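Long-range contact in polyporopepsin (Irpex lacteus, PDB 1WKR), which is a pepsin-family aspartic endopeptidase that cleaves proteins with broad specificity and clots milk: residues A[180-194]-A[202-214]. Residues are numbered along the deposited sequence; the frame is centred on the assembly and turned at random.
Unlike the reference sequence in segment 180-194: Ser194 (reference Thr). With SO4 (sulfate ion), chain E.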
loop_
_atom_site.group_PDB
_atom_site.type_symbol
_atom_site.label_atom_id
_atom_site.label_comp_id
_atom_site.label_asym_id
_atom_site.label_seq_id
_atom_site.Cartn_x
_atom_site.Cartn_y
_atom_site.Cartn_z
ATOM N N THR A 180 0.953 -10.212 -12.980
ATOM C CA THR A 180 0.018 -11.241 -13.469
ATOM C C THR A 180 -0.638 -10.778 -14.780
ATOM O O THR A 180 -0.867 -9.605 -15.031
ATOM C CB THR A 180 -1.068 -11.444 -12.389
ATOM O OG1 THR A 180 -1.948 -12.474 -12.867
ATOM C CG2 THR A 180 -1.893 -10.225 -12.118
ATOM N N SER A 181 -0.922 -11.815 -15.566
ATOM C CA SER A 181 -1.672 -11.607 -16.817
ATOM C C SER A 181 -3.154 -11.524 -16.569
ATOM O O SER A 181 -3.921 -11.160 -17.498
ATOM C CB SER A 181 -1.437 -12.782 -17.808
ATOM O OG SER A 181 -1.985 -13.966 -17.270
ATOM N N THR A 182 -3.631 -11.841 -15.392
ATOM C CA THR A 182 -5.054 -11.913 -15.072
ATOM C C THR A 182 -5.610 -10.589 -14.739
ATOM O O THR A 182 -5.015 -9.860 -13.862
ATOM C CB THR A 182 -5.269 -12.898 -13.917
ATOM O OG1 THR A 182 -4.935 -14.209 -14.402
ATOM C CG2 THR A 182 -6.663 -12.891 -13.447
ATOM N N SER A 183 -6.671 -10.140 -15.359
ATOM C CA SER A 183 -7.345 -8.916 -15.114
ATOM C C SER A 183 -8.476 -9.054 -14.076
ATOM O O SER A 183 -9.112 -10.163 -14.065
ATOM C CB SER A 183 -7.930 -8.362 -16.477
ATOM O OG SER A 183 -8.514 -6.995 -16.282
ATOM N N PRO A 184 -8.806 -8.109 -13.256
ATOM C CA PRO A 184 -8.213 -6.737 -13.256
ATOM C C PRO A 184 -6.975 -6.578 -12.377
ATOM O O PRO A 184 -6.438 -5.443 -12.356
ATOM C CB PRO A 184 -9.362 -5.875 -12.729
ATOM C CG PRO A 184 -10.126 -6.793 -11.788
ATOM C CD PRO A 184 -9.979 -8.179 -12.367
ATOM N N ALA A 185 -6.494 -7.615 -11.676
ATOM C CA ALA A 185 -5.262 -7.444 -10.877
ATOM C C ALA A 185 -4.114 -6.937 -11.693
ATOM O O ALA A 185 -3.271 -6.185 -11.188
ATOM C CB ALA A 185 -4.866 -8.797 -10.277
ATOM N N SER A 186 -4.057 -7.264 -12.999
ATOM C CA SER A 186 -2.989 -6.838 -13.888
ATOM C C SER A 186 -2.880 -5.327 -14.052
ATOM O O SER A 186 -1.793 -4.871 -14.506
ATOM C CB SER A 186 -3.175 -7.497 -15.255
ATOM O OG SER A 186 -4.433 -7.029 -15.810
ATOM N N ALA A 187 -3.899 -4.572 -13.729
ATOM C CA ALA A 187 -3.839 -3.098 -13.853
ATOM C C ALA A 187 -3.075 -2.495 -12.706
ATOM O O ALA A 187 -2.682 -1.326 -12.748
ATOM C CB ALA A 187 -5.271 -2.561 -13.902
ATOM N N TYR A 188 -2.950 -3.218 -11.564
ATOM C CA TYR A 188 -2.287 -2.764 -10.330
ATOM C C TYR A 188 -0.950 -3.400 -10.261
ATOM O O TYR A 188 -0.419 -3.968 -11.242
ATOM C CB TYR A 188 -3.216 -3.157 -9.144
ATOM C CG TYR A 188 -4.617 -2.647 -9.183
ATOM C CD1 TYR A 188 -5.598 -3.340 -10.007
ATOM C CD2 TYR A 188 -5.030 -1.520 -8.512
ATOM C CE1 TYR A 188 -6.886 -2.834 -10.089
ATOM C CE2 TYR A 188 -6.333 -1.019 -8.649
ATOM C CZ TYR A 188 -7.231 -1.719 -9.410
ATOM O OH TYR A 188 -8.535 -1.231 -9.565
ATOM N N TRP A 189 -0.315 -3.365 -9.067
ATOM C CA TRP A 189 0.882 -4.194 -8.822
ATOM C C TRP A 189 0.366 -5.576 -8.482
ATOM O O TRP A 189 0.280 -5.991 -7.317
ATOM C CB TRP A 189 1.739 -3.585 -7.694
ATOM C CG TRP A 189 2.421 -2.328 -8.226
ATOM C CD1 TRP A 189 2.063 -1.028 -7.981
ATOM C CD2 TRP A 189 3.520 -2.269 -9.117
ATOM N NE1 TRP A 189 2.903 -0.154 -8.666
ATOM C CE2 TRP A 189 3.792 -0.917 -9.385
ATOM C CE3 TRP A 189 4.327 -3.252 -9.712
ATOM C CZ2 TRP A 189 4.821 -0.520 -10.211
ATOM C CZ3 TRP A 189 5.361 -2.853 -10.511
ATOM C CH2 TRP A 189 5.609 -1.511 -10.766
ATOM N N GLY A 190 -0.070 -6.276 -9.547
ATOM C CA GLY A 190 -0.807 -7.569 -9.410
ATOM C C GLY A 190 0.107 -8.718 -9.579
ATOM O O GLY A 190 0.975 -8.745 -10.467
ATOM N N ILE A 191 -0.072 -9.714 -8.716
ATOM C CA ILE A 191 0.727 -10.923 -8.743
ATOM C C ILE A 191 -0.194 -12.141 -8.584
ATOM O O ILE A 191 -1.344 -12.014 -8.177
ATOM C CB ILE A 191 1.815 -10.947 -7.618
ATOM C CG1 ILE A 191 1.168 -10.989 -6.223
ATOM C CG2 ILE A 191 2.725 -9.703 -7.734
ATOM C CD1 ILE A 191 2.154 -11.196 -5.105
ATOM N N ASN A 192 0.352 -13.313 -8.882
ATOM C CA ASN A 192 -0.259 -14.559 -8.522
ATOM C C ASN A 192 0.331 -15.111 -7.245
ATOM O O ASN A 192 1.557 -15.033 -7.074
ATOM C CB ASN A 192 -0.077 -15.565 -9.682
ATOM C CG ASN A 192 -0.673 -15.024 -10.971
ATOM O OD1 ASN A 192 0.095 -15.089 -12.052
ATOM N ND2 ASN A 192 -1.775 -14.503 -10.992
ATOM N N GLN A 193 -0.505 -15.658 -6.352
ATOM C CA GLN A 193 0.037 -16.308 -5.157
ATOM C C GLN A 193 -0.960 -17.350 -4.681
ATOM O O GLN A 193 -2.137 -17.312 -5.087
ATOM C CB GLN A 193 0.311 -15.287 -4.019
ATOM C CG GLN A 193 -0.918 -14.923 -3.224
ATOM C CD GLN A 193 -0.652 -13.778 -2.237
ATOM O OE1 GLN A 193 0.462 -13.261 -2.151
ATOM N NE2 GLN A 193 -1.680 -13.417 -1.478
ATOM N N SER A 194 -0.539 -18.208 -3.761
ATOM C CA SER A 194 -1.425 -19.017 -2.962
ATOM C C SER A 194 -1.129 -18.770 -1.495
ATOM O O SER A 194 -0.069 -18.256 -1.145
ATOM C CB SER A 194 -1.281 -20.500 -3.304
ATOM O OG SER A 194 -0.029 -20.945 -2.808
ATOM N N SER A 202 -5.339 -25.461 3.203
ATOM C CA SER A 202 -5.397 -24.443 2.152
ATOM C C SER A 202 -6.314 -23.311 2.560
ATOM O O SER A 202 -7.372 -23.533 3.154
ATOM C CB SER A 202 -5.918 -25.107 0.817
ATOM O OG SER A 202 -5.934 -24.077 -0.200
ATOM N N ILE A 203 -5.928 -22.112 2.320
ATOM C CA ILE A 203 -6.730 -20.902 2.548
ATOM C C ILE A 203 -7.194 -20.303 1.207
ATOM O O ILE A 203 -8.362 -20.066 1.020
ATOM C CB ILE A 203 -5.968 -19.914 3.424
ATOM C CG1 ILE A 203 -5.660 -20.484 4.800
ATOM C CG2 ILE A 203 -6.759 -18.579 3.500
ATOM C CD1 ILE A 203 -6.938 -20.815 5.645
ATOM N N LEU A 204 -6.243 -20.031 0.298
ATOM C CA LEU A 204 -6.523 -19.440 -0.986
ATOM C C LEU A 204 -5.743 -20.180 -2.016
ATOM O O LEU A 204 -4.485 -20.112 -1.990
ATOM C CB LEU A 204 -6.189 -17.955 -0.960
ATOM C CG LEU A 204 -6.601 -17.182 -2.243
ATOM C CD1 LEU A 204 -8.123 -16.988 -2.312
ATOM C CD2 LEU A 204 -5.954 -15.807 -2.251
ATOM N N SER A 205 -6.375 -20.851 -2.949
ATOM C CA SER A 205 -5.689 -21.522 -4.019
ATOM C C SER A 205 -5.046 -20.513 -4.981
ATOM O O SER A 205 -5.570 -19.364 -5.095
ATOM C CB SER A 205 -6.685 -22.423 -4.831
ATOM O OG SER A 205 -7.386 -23.329 -3.912
ATOM N N SER A 206 -4.052 -20.902 -5.683
ATOM C CA SER A 206 -3.295 -20.017 -6.596
ATOM C C SER A 206 -4.238 -19.180 -7.382
ATOM O O SER A 206 -5.150 -19.644 -8.110
ATOM C CB SER A 206 -2.501 -20.880 -7.558
ATOM O OG SER A 206 -1.528 -21.588 -6.844
ATOM N N THR A 207 -4.043 -17.860 -7.314
ATOM C CA THR A 207 -4.955 -16.896 -7.974
ATOM C C THR A 207 -4.280 -15.522 -8.021
ATOM O O THR A 207 -3.184 -15.334 -7.492
ATOM C CB THR A 207 -6.281 -16.835 -7.192
ATOM O OG1 THR A 207 -7.236 -16.144 -7.984
ATOM C CG2 THR A 207 -6.143 -16.121 -5.801
ATOM N N ALA A 208 -4.969 -14.575 -8.634
ATOM C CA ALA A 208 -4.445 -13.237 -8.830
ATOM C C ALA A 208 -4.960 -12.278 -7.753
ATOM O O ALA A 208 -6.106 -12.404 -7.295
ATOM C CB ALA A 208 -4.859 -12.710 -10.237
ATOM N N GLY A 209 -4.151 -11.267 -7.447
ATOM C CA GLY A 209 -4.488 -10.213 -6.477
ATOM C C GLY A 209 -3.429 -9.163 -6.510
ATOM O O GLY A 209 -2.602 -9.146 -7.454
ATOM N N ILE A 210 -3.431 -8.241 -5.566
ATOM C CA ILE A 210 -2.531 -7.101 -5.646
ATOM C C ILE A 210 -1.769 -6.853 -4.372
ATOM O O ILE A 210 -2.137 -7.355 -3.307
ATOM C CB ILE A 210 -3.287 -5.809 -6.086
ATOM C CG1 ILE A 210 -4.160 -5.243 -4.947
ATOM C CG2 ILE A 210 -4.123 -6.081 -7.349
ATOM C CD1 ILE A 210 -4.774 -3.871 -5.243
ATOM N N VAL A 211 -0.679 -6.113 -4.500
ATOM C CA VAL A 211 0.166 -5.679 -3.360
ATOM C C VAL A 211 -0.038 -4.207 -3.213
ATOM O O VAL A 211 0.267 -3.426 -4.143
ATOM C CB VAL A 211 1.633 -6.058 -3.633
ATOM C CG1 VAL A 211 2.483 -5.621 -2.434
ATOM C CG2 VAL A 211 1.792 -7.545 -3.907
ATOM N N ASP A 212 -0.560 -3.788 -2.075
ATOM C CA ASP A 212 -1.086 -2.423 -1.938
ATOM C C ASP A 212 -0.688 -1.849 -0.575
ATOM O O ASP A 212 -1.279 -2.175 0.447
ATOM C CB ASP A 212 -2.604 -2.436 -2.115
ATOM C CG ASP A 212 -3.157 -1.074 -2.108
ATOM O OD1 ASP A 212 -2.432 -0.055 -2.070
ATOM O OD2 ASP A 212 -4.461 -0.920 -2.164
ATOM N N THR A 213 0.238 -0.894 -0.591
ATOM C CA THR A 213 0.621 -0.172 0.609
ATOM C C THR A 213 -0.526 0.601 1.233
ATOM O O THR A 213 -0.454 0.927 2.418
ATOM C CB THR A 213 1.770 0.814 0.318
ATOM O OG1 THR A 213 1.353 1.732 -0.711
ATOM C CG2 THR A 213 3.066 0.102 -0.164
ATOM N N GLY A 214 -1.531 0.990 0.412
ATOM C CA GLY A 214 -2.665 1.832 0.836
ATOM C C GLY A 214 -3.891 1.051 1.188
ATOM O O GLY A 214 -5.001 1.620 1.287
HETATM S S SO4 E . -2.520 -24.414 -4.777
HETATM O O1 SO4 E . -1.172 -24.811 -4.458
HETATM O O2 SO4 E . -2.462 -24.075 -6.182
HETATM O O3 SO4 E . -3.458 -25.605 -4.636
HETATM O O4 SO4 E . -2.999 -23.258 -4.083
HETATM O O HOH W 1 -1.271 -2.385 -6.388
#
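Thr180 OG1 lies 3.9 Å from Ala208 CB and accepts two N-H groups. The frame is an antiparallel strand pair, 190-194 with 207-211, in the pepsin fold. The second strand leads to the active-site Asp212. The backbone N of Thr182 closes an ST turn on Thr180 OG1, and Asn192 ND2 reaches the same OG1 at 2.8 Å, 29° out of the amide plane. OG1 gets there by standing anti to the Thr180 N (chi1 -179°). Asn192 ND2 also touches Ala208, 3.6 Å from its CB. A valine in place of this threonine would probably leave the Asn192 amide without this acceptor and free to turn, and the ST turn without its bond.

Five backbone bonds join the pair, from Val211 N to Trp189 O through Thr207 N to Gln193 O. On the Gly190 face, Ile210 CG2 packs 3.5 Å from Tyr188 CB. CG2 also meets the ring obliquely, and Ile210 CD1 lies 4.0 Å from Tyr188 CD2. Tyr188 OH bonds the backbone of the bound peptide, which places this packing beside the substrate cleft. On the face of Ile191, which also touches Phe306, its CD1 meets Val211 CG2 at 3.9 Å. One water accepts from Trp189 N and donates to Val211 O at 2.9 Å.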